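Local coordinates for F5/8 type C domain protein (Clostridium perfringens, PDB 7JRM), which probably binds carbohydrate through its NPCBM-type module, as part of a multidomain O-glycopeptidase that recognises and cleaves mucin glycoproteins, at residues Asn405-Ile410 against Val443-Glu448; Asn110-Leu115 against Glu122-Gly127; Ile299-Lys304 against Gly318-Gly323; Val59-Thr64 against Ser71-Thr76; Asn13-Met18 against Lys222-Ala227. One frame throughout, in Å; residues are numbered along the deposited sequence.

Contact 1. Residues Asn405-Ile410 against Val443-Glu448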
# COMPACT_ATOMS: atom_id res chain seq x y z
N ASN A 405 25.07 22.87 19.62
CA ASN A 405 26.33 23.30 20.21
C ASN A 405 26.72 22.34 21.33
O ASN A 405 25.96 22.17 22.29
CB ASN A 405 26.22 24.73 20.73
CG ASN A 405 27.56 25.29 21.18
OD1 ASN A 405 28.60 24.66 21.00
ND2 ASN A 405 27.53 26.48 21.76
N VAL A 406 27.88 21.72 21.20
CA VAL A 406 28.35 20.74 22.17
C VAL A 406 29.55 21.26 22.96
O VAL A 406 30.29 20.48 23.56
CB VAL A 406 28.68 19.39 21.50
CG1 VAL A 406 27.42 18.77 20.92
CG2 VAL A 406 29.73 19.59 20.41
N ALA A 407 29.75 22.58 22.98
CA ALA A 407 30.84 23.16 23.75
C ALA A 407 30.59 22.98 25.24
O ALA A 407 29.46 23.12 25.72
CB ALA A 407 31.00 24.64 23.41
N LYS A 408 31.66 22.67 25.98
CA LYS A 408 31.55 22.30 27.39
C LYS A 408 32.23 23.32 28.29
O LYS A 408 31.55 24.02 29.05
CB LYS A 408 32.12 20.90 27.61
CG LYS A 408 31.39 19.80 26.86
CD LYS A 408 29.90 19.84 27.13
CE LYS A 408 29.16 18.81 26.30
NZ LYS A 408 27.72 19.16 26.14
N THR A 409 33.55 23.43 28.24
CA THR A 409 34.31 24.22 29.20
C THR A 409 35.06 25.34 28.49
O THR A 409 35.77 25.10 27.51
CB THR A 409 35.30 23.34 29.96
OG1 THR A 409 34.58 22.38 30.75
CG2 THR A 409 36.18 24.18 30.87
N ILE A 410 34.89 26.56 28.98
CA ILE A 410 35.63 27.73 28.52
C ILE A 410 36.63 28.08 29.61
O ILE A 410 36.25 28.53 30.70
CB ILE A 410 34.70 28.92 28.23
CG1 ILE A 410 33.67 28.55 27.16
CG2 ILE A 410 35.51 30.13 27.79
CD1 ILE A 410 34.26 28.40 25.78
N VAL A 443 42.74 30.88 24.89
CA VAL A 443 41.37 30.53 25.24
C VAL A 443 41.10 29.13 24.71
O VAL A 443 41.20 28.89 23.50
CB VAL A 443 40.36 31.54 24.67
CG1 VAL A 443 38.94 31.16 25.08
CG2 VAL A 443 40.70 32.95 25.13
N HIS A 444 40.75 28.21 25.60
CA HIS A 444 40.48 26.82 25.25
C HIS A 444 38.98 26.57 25.35
O HIS A 444 38.40 26.70 26.43
CB HIS A 444 41.26 25.87 26.16
CG HIS A 444 42.74 25.91 25.95
ND1 HIS A 444 43.53 26.94 26.42
CD2 HIS A 444 43.57 25.05 25.33
CE1 HIS A 444 44.78 26.71 26.09
NE2 HIS A 444 44.84 25.57 25.43
N VAL A 445 38.37 26.19 24.23
CA VAL A 445 36.95 25.88 24.17
C VAL A 445 36.83 24.36 24.15
O VAL A 445 36.93 23.73 23.09
CB VAL A 445 36.27 26.52 22.96
CG1 VAL A 445 34.79 26.16 22.92
CG2 VAL A 445 36.48 28.03 22.96
N LEU A 446 36.64 23.76 25.32
CA LEU A 446 36.51 22.31 25.42
C LEU A 446 35.12 21.88 25.00
O LEU A 446 34.12 22.49 25.39
CB LEU A 446 36.80 21.84 26.84
CG LEU A 446 38.15 22.17 27.51
CD1 LEU A 446 38.52 21.08 28.50
CD2 LEU A 446 39.26 22.35 26.49
N PHE A 447 35.05 20.81 24.21
CA PHE A 447 33.77 20.27 23.78
C PHE A 447 33.86 18.76 23.66
O PHE A 447 34.93 18.21 23.37
CB PHE A 447 33.31 20.89 22.45
CG PHE A 447 34.03 20.36 21.24
CD1 PHE A 447 35.21 20.94 20.81
CD2 PHE A 447 33.51 19.30 20.51
CE1 PHE A 447 35.87 20.47 19.69
CE2 PHE A 447 34.17 18.82 19.40
CZ PHE A 447 35.35 19.40 18.99
N GLU A 448 32.74 18.09 23.90
CA GLU A 448 32.67 16.64 23.80
C GLU A 448 31.25 16.22 23.45
O GLU A 448 30.28 16.88 23.83
CB GLU A 448 33.13 15.97 25.11
CG GLU A 448 32.14 16.10 26.26
CD GLU A 448 32.82 15.98 27.62
OE1 GLU A 448 33.34 14.89 27.93
OE2 GLU A 448 32.83 16.98 28.37

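Contact 2. Residues Asn110-Leu115 against Glu122-Gly127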
# COMPACT_ATOMS: atom_id res chain seq x y z
N ASN A 110 -37.11 -20.59 12.24
CA ASN A 110 -35.74 -21.00 12.49
C ASN A 110 -34.79 -20.27 11.55
O ASN A 110 -35.19 -19.53 10.65
CB ASN A 110 -35.59 -22.51 12.32
CG ASN A 110 -36.25 -23.29 13.44
OD1 ASN A 110 -36.29 -22.84 14.59
ND2 ASN A 110 -36.77 -24.47 13.11
N GLN A 111 -33.49 -20.49 11.77
CA GLN A 111 -32.48 -19.89 10.91
C GLN A 111 -32.58 -20.45 9.49
O GLN A 111 -33.01 -21.58 9.27
CB GLN A 111 -31.08 -20.14 11.47
CG GLN A 111 -30.77 -19.38 12.75
CD GLN A 111 -29.45 -19.81 13.36
OE1 GLN A 111 -29.30 -20.95 13.80
NE2 GLN A 111 -28.49 -18.89 13.40
N ILE A 112 -32.16 -19.64 8.53
CA ILE A 112 -32.12 -20.08 7.14
C ILE A 112 -31.03 -21.12 6.99
O ILE A 112 -29.85 -20.85 7.25
CB ILE A 112 -31.90 -18.89 6.19
CG1 ILE A 112 -33.14 -18.00 6.17
CG2 ILE A 112 -31.57 -19.39 4.79
CD1 ILE A 112 -32.91 -16.65 5.54
N ARG A 113 -31.41 -22.33 6.58
CA ARG A 113 -30.48 -23.45 6.51
C ARG A 113 -30.71 -24.22 5.22
O ARG A 113 -31.84 -24.62 4.92
CB ARG A 113 -30.65 -24.38 7.72
CG ARG A 113 -30.20 -23.76 9.04
CD ARG A 113 -30.59 -24.63 10.23
NE ARG A 113 -32.03 -24.87 10.29
CZ ARG A 113 -32.58 -26.06 10.49
NH1 ARG A 113 -31.80 -27.13 10.65
NH2 ARG A 113 -33.89 -26.19 10.54
N LEU A 114 -29.64 -24.42 4.46
CA LEU A 114 -29.67 -25.17 3.21
C LEU A 114 -28.64 -26.28 3.26
O LEU A 114 -27.83 -26.37 4.19
CB LEU A 114 -29.43 -24.26 2.01
CG LEU A 114 -30.47 -23.17 1.76
CD1 LEU A 114 -30.14 -22.38 0.50
CD2 LEU A 114 -31.86 -23.77 1.67
N LEU A 115 -28.66 -27.14 2.24
CA LEU A 115 -27.77 -28.28 2.16
C LEU A 115 -26.61 -27.98 1.22
O LEU A 115 -26.80 -27.41 0.14
CB LEU A 115 -28.52 -29.52 1.67
CG LEU A 115 -27.74 -30.84 1.65
CD1 LEU A 115 -27.53 -31.36 3.06
CD2 LEU A 115 -28.45 -31.87 0.79
N GLU A 122 -25.55 -25.55 5.56
CA GLU A 122 -25.08 -24.17 5.52
C GLU A 122 -26.12 -23.28 6.19
O GLU A 122 -27.27 -23.23 5.75
CB GLU A 122 -24.81 -23.71 4.09
CG GLU A 122 -24.10 -22.37 3.99
CD GLU A 122 -22.61 -22.48 4.22
OE1 GLU A 122 -22.08 -23.61 4.14
OE2 GLU A 122 -21.98 -21.45 4.50
N THR A 123 -25.71 -22.57 7.24
CA THR A 123 -26.59 -21.68 7.98
C THR A 123 -26.32 -20.24 7.56
O THR A 123 -25.17 -19.78 7.60
CB THR A 123 -26.39 -21.83 9.49
OG1 THR A 123 -26.41 -23.22 9.83
CG2 THR A 123 -27.49 -21.11 10.25
N PHE A 124 -27.37 -19.53 7.15
CA PHE A 124 -27.26 -18.16 6.67
C PHE A 124 -27.86 -17.20 7.68
O PHE A 124 -28.90 -17.50 8.29
CB PHE A 124 -27.96 -17.99 5.32
CG PHE A 124 -27.36 -18.80 4.21
CD1 PHE A 124 -27.72 -20.13 4.03
CD2 PHE A 124 -26.45 -18.23 3.34
CE1 PHE A 124 -27.17 -20.87 3.01
CE2 PHE A 124 -25.89 -18.98 2.31
CZ PHE A 124 -26.26 -20.30 2.15
N ALA A 125 -27.22 -16.05 7.85
CA ALA A 125 -27.80 -15.00 8.69
C ALA A 125 -28.75 -14.12 7.90
O ALA A 125 -29.67 -13.52 8.48
CB ALA A 125 -26.69 -14.16 9.32
N LYS A 126 -28.57 -14.02 6.58
CA LYS A 126 -29.35 -13.15 5.73
C LYS A 126 -30.05 -13.96 4.65
O LYS A 126 -29.55 -14.99 4.19
CB LYS A 126 -28.48 -12.07 5.09
CG LYS A 126 -27.48 -11.43 6.04
CD LYS A 126 -28.18 -10.50 7.02
CE LYS A 126 -28.69 -9.26 6.32
NZ LYS A 126 -29.65 -8.50 7.17
N GLY A 127 -31.22 -13.48 4.24
CA GLY A 127 -31.97 -14.11 3.18
C GLY A 127 -33.46 -13.90 3.38
O GLY A 127 -33.89 -13.14 4.24
O HOH W 1 -31.26 -16.93 9.46

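Contact 3. Residues Ile299-Lys304 against Gly318-Gly323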
# COMPACT_ATOMS: atom_id res chain seq x y z
N ILE A 299 32.43 18.36 -7.79
CA ILE A 299 31.97 18.78 -6.47
C ILE A 299 32.92 19.85 -5.95
O ILE A 299 34.14 19.71 -6.04
CB ILE A 299 31.92 17.58 -5.50
CG1 ILE A 299 30.98 16.50 -6.04
CG2 ILE A 299 31.47 18.04 -4.12
CD1 ILE A 299 29.58 17.00 -6.34
N ASN A 300 32.35 20.93 -5.42
CA ASN A 300 33.14 22.02 -4.86
C ASN A 300 33.64 21.62 -3.48
O ASN A 300 32.84 21.49 -2.54
CB ASN A 300 32.32 23.31 -4.80
CG ASN A 300 33.10 24.48 -4.23
OD1 ASN A 300 32.75 25.03 -3.19
ND2 ASN A 300 34.18 24.86 -4.91
N ILE A 301 34.94 21.42 -3.35
CA ILE A 301 35.56 21.08 -2.07
C ILE A 301 36.54 22.19 -1.70
O ILE A 301 37.70 22.17 -2.15
CB ILE A 301 36.27 19.71 -2.14
CG1 ILE A 301 35.31 18.65 -2.69
CG2 ILE A 301 36.78 19.31 -0.76
CD1 ILE A 301 35.95 17.29 -2.87
N PRO A 302 36.12 23.18 -0.90
CA PRO A 302 37.03 24.29 -0.59
C PRO A 302 38.23 23.89 0.24
O PRO A 302 39.31 24.48 0.06
CB PRO A 302 36.13 25.29 0.16
CG PRO A 302 35.00 24.46 0.68
CD PRO A 302 34.79 23.35 -0.30
N ASP A 303 38.09 22.93 1.14
CA ASP A 303 39.21 22.47 1.96
C ASP A 303 40.13 21.61 1.10
O ASP A 303 39.73 20.52 0.65
CB ASP A 303 38.71 21.70 3.18
CG ASP A 303 39.76 21.55 4.26
OD1 ASP A 303 39.40 21.61 5.46
OD2 ASP A 303 40.95 21.37 3.92
N LYS A 304 41.35 22.08 0.88
CA LYS A 304 42.30 21.33 0.05
C LYS A 304 42.72 20.03 0.73
O LYS A 304 43.09 19.07 0.04
CB LYS A 304 43.52 22.19 -0.26
N GLY A 318 43.06 15.43 -9.65
CA GLY A 318 42.13 16.36 -10.26
C GLY A 318 40.80 16.42 -9.52
O GLY A 318 40.71 16.15 -8.32
N ASP A 319 39.76 16.77 -10.26
CA ASP A 319 38.45 17.00 -9.67
C ASP A 319 37.85 15.72 -9.12
O ASP A 319 38.08 14.62 -9.62
CB ASP A 319 37.50 17.61 -10.71
CG ASP A 319 38.19 18.63 -11.59
OD1 ASP A 319 38.68 18.26 -12.68
OD2 ASP A 319 38.23 19.82 -11.20
N ILE A 320 37.06 15.88 -8.05
CA ILE A 320 36.29 14.79 -7.47
C ILE A 320 34.84 14.96 -7.91
O ILE A 320 34.24 16.02 -7.72
CB ILE A 320 36.40 14.78 -5.93
CG1 ILE A 320 37.83 14.46 -5.50
CG2 ILE A 320 35.42 13.78 -5.33
CD1 ILE A 320 38.30 13.09 -5.93
N THR A 321 34.28 13.92 -8.52
CA THR A 321 32.95 13.97 -9.10
C THR A 321 31.91 13.44 -8.12
O THR A 321 32.24 12.85 -7.08
CB THR A 321 32.91 13.16 -10.40
OG1 THR A 321 32.88 11.76 -10.10
CG2 THR A 321 34.14 13.46 -11.26
N LEU A 322 30.64 13.66 -8.46
CA LEU A 322 29.56 13.08 -7.67
C LEU A 322 29.60 11.56 -7.73
O LEU A 322 29.34 10.88 -6.73
CB LEU A 322 28.20 13.60 -8.16
CG LEU A 322 26.96 13.20 -7.36
CD1 LEU A 322 26.97 13.89 -6.01
CD2 LEU A 322 25.70 13.54 -8.14
N GLY A 323 29.92 11.01 -8.90
CA GLY A 323 30.13 9.57 -9.00
C GLY A 323 31.25 9.10 -8.09
O GLY A 323 31.18 8.03 -7.50
O HOH W 2 36.81 18.27 -6.96

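Contact 4. Residues Val59-Thr64 against Ser71-Thr76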
# COMPACT_ATOMS: atom_id res chain seq x y z
N VAL A 59 -17.66 -15.19 -21.38
CA VAL A 59 -16.63 -16.17 -21.71
C VAL A 59 -17.30 -17.36 -22.39
O VAL A 59 -18.33 -17.85 -21.92
CB VAL A 59 -15.85 -16.62 -20.46
CG1 VAL A 59 -14.66 -17.48 -20.86
CG2 VAL A 59 -15.40 -15.43 -19.64
N VAL A 60 -16.70 -17.82 -23.48
CA VAL A 60 -17.18 -18.99 -24.22
C VAL A 60 -16.18 -20.11 -24.04
O VAL A 60 -14.96 -19.89 -24.10
CB VAL A 60 -17.40 -18.66 -25.71
CG1 VAL A 60 -18.08 -19.83 -26.42
CG2 VAL A 60 -18.21 -17.39 -25.87
N TYR A 61 -16.68 -21.33 -23.82
CA TYR A 61 -15.86 -22.49 -23.55
C TYR A 61 -16.11 -23.57 -24.59
O TYR A 61 -17.26 -23.81 -24.97
CB TYR A 61 -16.13 -23.04 -22.14
CG TYR A 61 -15.97 -22.02 -21.04
CD1 TYR A 61 -16.98 -21.12 -20.74
CD2 TYR A 61 -14.80 -21.96 -20.29
CE1 TYR A 61 -16.83 -20.18 -19.73
CE2 TYR A 61 -14.64 -21.03 -19.28
CZ TYR A 61 -15.66 -20.15 -19.00
OH TYR A 61 -15.51 -19.22 -18.00
N SER A 62 -15.04 -24.21 -25.04
CA SER A 62 -15.13 -25.27 -26.04
C SER A 62 -14.16 -26.39 -25.67
O SER A 62 -13.09 -26.15 -25.10
CB SER A 62 -14.81 -24.75 -27.45
OG SER A 62 -15.29 -25.65 -28.44
N VAL A 63 -14.55 -27.62 -26.00
CA VAL A 63 -13.75 -28.80 -25.70
C VAL A 63 -13.86 -29.78 -26.87
O VAL A 63 -14.86 -29.80 -27.59
CB VAL A 63 -14.20 -29.47 -24.37
CG1 VAL A 63 -15.50 -30.25 -24.56
CG2 VAL A 63 -13.10 -30.37 -23.83
N THR A 64 -12.80 -30.56 -27.06
CA THR A 64 -12.75 -31.58 -28.10
C THR A 64 -12.44 -32.93 -27.46
O THR A 64 -11.57 -33.04 -26.59
CB THR A 64 -11.68 -31.25 -29.15
N SER A 71 -18.07 -29.33 -28.46
CA SER A 71 -19.26 -28.70 -27.91
C SER A 71 -18.88 -27.35 -27.32
O SER A 71 -17.74 -27.13 -26.92
CB SER A 71 -19.93 -29.57 -26.84
OG SER A 71 -20.46 -30.75 -27.41
N GLU A 72 -19.85 -26.44 -27.28
CA GLU A 72 -19.62 -25.08 -26.81
C GLU A 72 -20.68 -24.67 -25.80
O GLU A 72 -21.82 -25.15 -25.84
CB GLU A 72 -19.60 -24.08 -27.98
CG GLU A 72 -18.39 -24.20 -28.89
CD GLU A 72 -18.61 -23.52 -30.23
OE1 GLU A 72 -19.77 -23.22 -30.56
OE2 GLU A 72 -17.61 -23.29 -30.94
N CYS A 73 -20.29 -23.77 -24.90
CA CYS A 73 -21.20 -23.19 -23.93
C CYS A 73 -20.68 -21.81 -23.56
O CYS A 73 -19.50 -21.50 -23.74
CB CYS A 73 -21.35 -24.07 -22.68
SG CYS A 73 -20.08 -23.82 -21.42
N SER A 74 -21.58 -20.98 -23.04
CA SER A 74 -21.25 -19.60 -22.70
C SER A 74 -21.83 -19.24 -21.34
O SER A 74 -22.91 -19.72 -20.96
CB SER A 74 -21.76 -18.62 -23.77
OG SER A 74 -21.74 -17.29 -23.29
N ARG A 75 -21.11 -18.40 -20.61
CA ARG A 75 -21.56 -17.91 -19.32
C ARG A 75 -20.91 -16.56 -19.05
O ARG A 75 -19.86 -16.23 -19.61
CB ARG A 75 -21.24 -18.90 -18.19
CG ARG A 75 -19.76 -19.24 -18.05
CD ARG A 75 -19.11 -18.42 -16.94
NE ARG A 75 -17.82 -18.97 -16.53
CZ ARG A 75 -17.65 -19.83 -15.54
NH1 ARG A 75 -18.70 -20.25 -14.84
NH2 ARG A 75 -16.44 -20.27 -15.24
N THR A 76 -21.55 -15.78 -18.19
CA THR A 76 -21.07 -14.45 -17.83
C THR A 76 -20.44 -14.47 -16.44
O THR A 76 -20.85 -15.23 -15.56
CB THR A 76 -22.20 -13.43 -17.87
OG1 THR A 76 -23.21 -13.79 -16.93
CG2 THR A 76 -22.81 -13.36 -19.27

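Contact 5. Residues Asn13-Met18 against Lys222-Ala227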
# COMPACT_ATOMS: atom_id res chain seq x y z
N ASN A 13 -23.70 -18.81 -14.62
CA ASN A 13 -23.27 -17.44 -14.40
C ASN A 13 -22.66 -17.28 -13.01
O ASN A 13 -23.16 -17.83 -12.03
CB ASN A 13 -24.46 -16.48 -14.56
CG ASN A 13 -24.91 -16.35 -16.00
OD1 ASN A 13 -24.14 -16.57 -16.93
ND2 ASN A 13 -26.18 -15.99 -16.19
N LEU A 14 -21.56 -16.53 -12.94
CA LEU A 14 -20.83 -16.32 -11.71
C LEU A 14 -20.78 -14.84 -11.36
O LEU A 14 -21.05 -13.97 -12.20
CB LEU A 14 -19.40 -16.87 -11.81
CG LEU A 14 -19.19 -18.37 -11.63
CD1 LEU A 14 -17.77 -18.75 -11.98
CD2 LEU A 14 -19.53 -18.79 -10.21
N ALA A 15 -20.42 -14.56 -10.11
CA ALA A 15 -20.25 -13.20 -9.63
C ALA A 15 -19.10 -13.17 -8.63
O ALA A 15 -19.03 -14.02 -7.74
CB ALA A 15 -21.53 -12.67 -8.98
N TYR A 16 -18.21 -12.19 -8.78
CA TYR A 16 -17.06 -12.04 -7.91
C TYR A 16 -17.02 -10.62 -7.36
O TYR A 16 -17.59 -9.69 -7.94
CB TYR A 16 -15.74 -12.34 -8.64
CG TYR A 16 -15.49 -13.81 -8.88
CD1 TYR A 16 -14.86 -14.59 -7.92
CD2 TYR A 16 -15.86 -14.41 -10.07
CE1 TYR A 16 -14.63 -15.94 -8.13
CE2 TYR A 16 -15.63 -15.76 -10.30
CZ TYR A 16 -15.01 -16.51 -9.32
OH TYR A 16 -14.77 -17.85 -9.55
N SER A 17 -16.36 -10.46 -6.22
CA SER A 17 -16.16 -9.15 -5.62
C SER A 17 -14.85 -8.54 -6.14
O SER A 17 -14.13 -9.13 -6.95
CB SER A 17 -16.17 -9.25 -4.10
OG SER A 17 -14.86 -9.46 -3.59
N MET A 18 -14.54 -7.33 -5.67
CA MET A 18 -13.39 -6.61 -6.20
C MET A 18 -12.07 -7.23 -5.74
O MET A 18 -11.09 -7.20 -6.49
CB MET A 18 -13.45 -5.14 -5.78
CG MET A 18 -14.55 -4.35 -6.47
SD MET A 18 -14.55 -4.54 -8.27
CE MET A 18 -13.04 -3.67 -8.70
N LYS A 222 -29.09 -10.95 -2.63
CA LYS A 222 -28.56 -9.59 -2.55
C LYS A 222 -28.35 -9.03 -3.94
O LYS A 222 -28.11 -9.78 -4.90
CB LYS A 222 -27.24 -9.56 -1.76
CG LYS A 222 -26.14 -10.40 -2.38
CD LYS A 222 -24.90 -10.44 -1.50
CE LYS A 222 -23.90 -11.47 -1.99
NZ LYS A 222 -22.82 -11.71 -1.00
N PHE A 223 -28.44 -7.71 -4.04
CA PHE A 223 -28.03 -7.01 -5.25
C PHE A 223 -26.53 -6.75 -5.21
O PHE A 223 -25.93 -6.62 -4.14
CB PHE A 223 -28.78 -5.68 -5.38
CG PHE A 223 -30.22 -5.82 -5.78
CD1 PHE A 223 -30.57 -6.38 -7.00
CD2 PHE A 223 -31.23 -5.39 -4.93
CE1 PHE A 223 -31.90 -6.51 -7.36
CE2 PHE A 223 -32.56 -5.52 -5.29
CZ PHE A 223 -32.89 -6.08 -6.51
N ARG A 224 -25.92 -6.70 -6.39
CA ARG A 224 -24.50 -6.42 -6.51
C ARG A 224 -24.29 -5.41 -7.63
O ARG A 224 -24.79 -5.59 -8.74
CB ARG A 224 -23.70 -7.70 -6.80
CG ARG A 224 -23.87 -8.79 -5.75
CD ARG A 224 -23.20 -10.08 -6.19
NE ARG A 224 -21.75 -9.96 -6.21
CZ ARG A 224 -20.92 -10.80 -5.59
NH1 ARG A 224 -19.61 -10.62 -5.66
NH2 ARG A 224 -21.41 -11.83 -4.90
N ASN A 225 -23.56 -4.34 -7.32
CA ASN A 225 -23.34 -3.25 -8.26
C ASN A 225 -21.89 -3.19 -8.70
O ASN A 225 -20.97 -3.53 -7.94
CB ASN A 225 -23.74 -1.90 -7.64
CG ASN A 225 -25.22 -1.62 -7.76
OD1 ASN A 225 -26.00 -2.51 -8.10
ND2 ASN A 225 -25.62 -0.39 -7.47
N LEU A 226 -21.68 -2.77 -9.95
CA LEU A 226 -20.34 -2.54 -10.44
C LEU A 226 -19.67 -1.42 -9.64
O LEU A 226 -20.33 -0.51 -9.13
CB LEU A 226 -20.36 -2.18 -11.93
CG LEU A 226 -21.10 -3.16 -12.85
CD1 LEU A 226 -20.99 -2.72 -14.30
CD2 LEU A 226 -20.55 -4.57 -12.67
N ALA A 227 -18.34 -1.50 -9.54
CA ALA A 227 -17.60 -0.54 -8.73
C ALA A 227 -17.75 0.86 -9.29
O ALA A 227 -17.79 1.07 -10.51
CB ALA A 227 -16.13 -0.94 -8.67

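Contact 1. Residues Asn405-Ile410 against Val443-Glu448
A classic beta bulge marks this antiparallel strand pairing, in which Ala407-Ile410 at the start of strand 407-413 runs beside strand 440-449 in the seven-stranded mixed sheet near the C-terminus. The two short segment axes approach to 4.2 Å, with their directions 149° apart. The evidence for the bulge lies in Leu446 O, which accepts from two successive amides: Lys408 N, in a bond modelled doubtfully short at 2.5 Å, and Thr409 N at 3.1 Å, tilted from the carbonyl plane. Leu446 N returns a bond to Thr409 O.

Past the bulge, Ile410 and Val445 lie side by side and point the same way; CD1 of Ile410 packs between both methyls of Val445, 3.6 Å from CG2. Val445 CG1 also touches the Ala407 methyl. On the face carrying Thr409 and Leu446, the CB atoms of these two residues meet at 3.8 Å. Strand 452-461 flanks Val443-Glu448 on its other edge, with Met456 against Val445.

Near the start of the pairing, Asn405 OD1 accepts from Ala407 N in an Asx turn. Lys408, bent at chi2 (-52°), crosses Glu448 at about a right angle: the aliphatic chains touch while NZ stays 6.0 Å from Glu448 OE2.

Contact 2. Residues Asn110-Leu115 against Glu122-Gly127
Ile112-Leu115 and Glu122-Phe124 form the two arms of a beta hairpin in the NPCBM/NEW2 module, running antiparallel with their short axes 153° apart and 4.8 Å at closest approach. Leu114 and Glu122 make a reciprocal hydrogen-bonded pair: Leu114 N gives to Glu122 O at 2.9 Å, and Glu122 N gives back to Leu114 O. Two pairs further along, beyond the non-hydrogen-bonded pair Arg113-Thr123, Phe124 N donates almost straight to Ile112 O (2.8 Å, 176° at the hydrogen). The return bond from Ile112 N is replaced by a water, which accepts from that amide and donates to Phe124 O at 2.7 Å, evidence that the strands part here.

Among the side chains, Phe124 is central on the face it shares with Ile112 and Leu114. Its CG lies beside the backbone N (chi1 -63°), and the side chain crosses those of Ile112 and Leu114 at about a right angle: its CE1 is 4.2 Å from Leu114 CD1, while Ile112 CG2 rests against Phe124 CB. Ile112 O sits at the ring edge, in its plane. Beyond the hairpin, Trp149 meets the Phe124 ring and Ala219 of strand 215-224 touches it, so this face packs on the body of the module.

On the other face Arg113 and Thr123 lie side by side, CG of the arginine 3.9 Å from Thr123 OG1. Lys126, pointing away, forms salt bridges with Asp88 and Asp104. At the far end Ile112 reaches along Gly127, bringing its CD1 within 3.5 Å of the glycine carbonyl carbon.

Contact 3. Residues Ile299-Lys304 against Gly318-Gly323
With chi1 -58° and chi2 -56°, Ile299 sets its CG1 beside its own backbone N and bends CD1 toward Leu322, whose CG stands opposite its backbone N (chi1 -174°). These rotations bring the two CD1 atoms to 4.1 Å, the side chains meeting at a slant. CG1 of Ile299 also lies 3.7 Å from Leu322 N, packing on backbone at the first turn of helix 322-326. In Ile301 the chain is extended instead, and its CD1 reaches Ile320 CB at 4.0 Å.

A direct, nearly straight hydrogen bond runs from Ile299 N to Ile320 O (3.0 Å), and a water donates to Ile299 O and accepts from Ile320 N at 2.6 Å.

Both segments also lead into helices. Asp303 is the N-cap of helix 304-314, its OD2 accepting from Tyr305 N, and Thr321 is the N-cap of helix 322-326, its OG1 bonded to Asp324 N. Ile301 and Ile320 both pack on Ile310 of helix 304-314, while Ile299 and Ile320 both touch Met325 of helix 322-326, so the contact packs between the two helices. These helices precede the parallel strands 330-332 and 350-352, an arrangement consistent with the start of a leucine-rich-repeat-like array.

Contact 4. Residues Val59-Thr64 against Ser71-Thr76
Tyr61 and Arg75 meet by their polar ends on one face of a beta hairpin, strands 55-64 and 70-79 of the bacterial Ig-like domain. Arg75 NE donates to Tyr61 OH at 2.7 Å, with 146° at the hydrogen and the hydroxyl tilted slightly out of the guanidinium plane. The ring and guanidinium planes stand 83° apart. Arg75 CG, between its backbone N and carbonyl carbon (chi1 58°), comes over to Tyr61 CE1 at 3.5 Å, and the bend at chi2 then carries NE to the hydroxyl. Cys73 lies on the same face, its SG oblique to the Tyr61 ring, 5.3 Å from the centroid.

The backbone holding these side chains is regular and antiparallel. Reciprocal bonds join Val59 with Arg75 and Tyr61 with Cys73, the latter including Tyr61 N to Cys73 O at 2.8 Å. Pairing slackens toward Ser71, where both bonds with Val63 are weak. Val60, Ser62, Glu72 and Ser74 occupy the opposite face; there Glu72 CG lies 3.5 Å from Ser62 OG.

The second shell fixes the polar group. Leu24 O bonds both Tyr61 OH and Arg75 NH2, Lys26 O takes a further bond from NH2, and Glu12 O accepts from NH1. The buried guanidinium is thus satisfied largely by backbone carbonyls, which fixes its rotation. Strand 43-47 borders the hairpin on the other side of Val59-Thr64. Across the hairpin itself, Val60 CG1 rests 3.5 Å from Cys73 O.

Contact 5. Residues Asn13-Met18 against Lys222-Ala227
Arg224, on strand 215-224 of the NPCBM/NEW2 module, packs its guanidinium against the strand 14-16 edge of the Ig-like sheet, making this an interface between two beta domains rather than a strand pairing: the nearest CA atoms, Met18 and Ala227, are 7.8 Å apart. In the tight part the Ala15 methyl packs over the centre of one guanidinium face, 3.8 Å above the plane, while Ser17 N lies at the edge, in plane, bonded not to NH1, another donor, but to Glu20 OE1. Arg224 NH1 comes within 3.1 Å of Tyr16 C but finds no well-angled bond to Tyr16 O.

A bend at chi3 (68°) turns the arginine head onto this strand. Its polar needs are met elsewhere: NE bonds Thr80 OG1, and NH2 forms a salt bridge with Asp147 on strand 145-152. These partners hold the group flat beneath Ala15, whose own carbonyl accepts from Arg189.

The other end is looser. There the chain leaves its strands and just one side-chain pair touches, between two partly exposed residues. Met18, bent at both chi2 and chi3, curls its thioether toward Ala227, with SD at 4.0 Å and CE at 4.1 Å from the Ala227 CB.

In the fold
Contacts 2 and 4 are local hairpins and contact 1 a longer-range strand pairing; all three are partly buried and rest on backbone hydrogen bonds, with apolar packing alongside in contacts 1 and 2 and a buried Tyr-Arg pair in contact 4. Contact 3 is a surface contact between loops leading into helices, with a water sharing the bonding. Contact 5 instead joins domains through side-chain packing, and it touches contact 4: strands 14-16 and 70-79 are neighbours in one sheet, where Thr76 O probably bonds Leu14 N at 3.0 Å. Contacts 1 and 3 lie on the other side of the chain's centre, their centres about 31 Å apart.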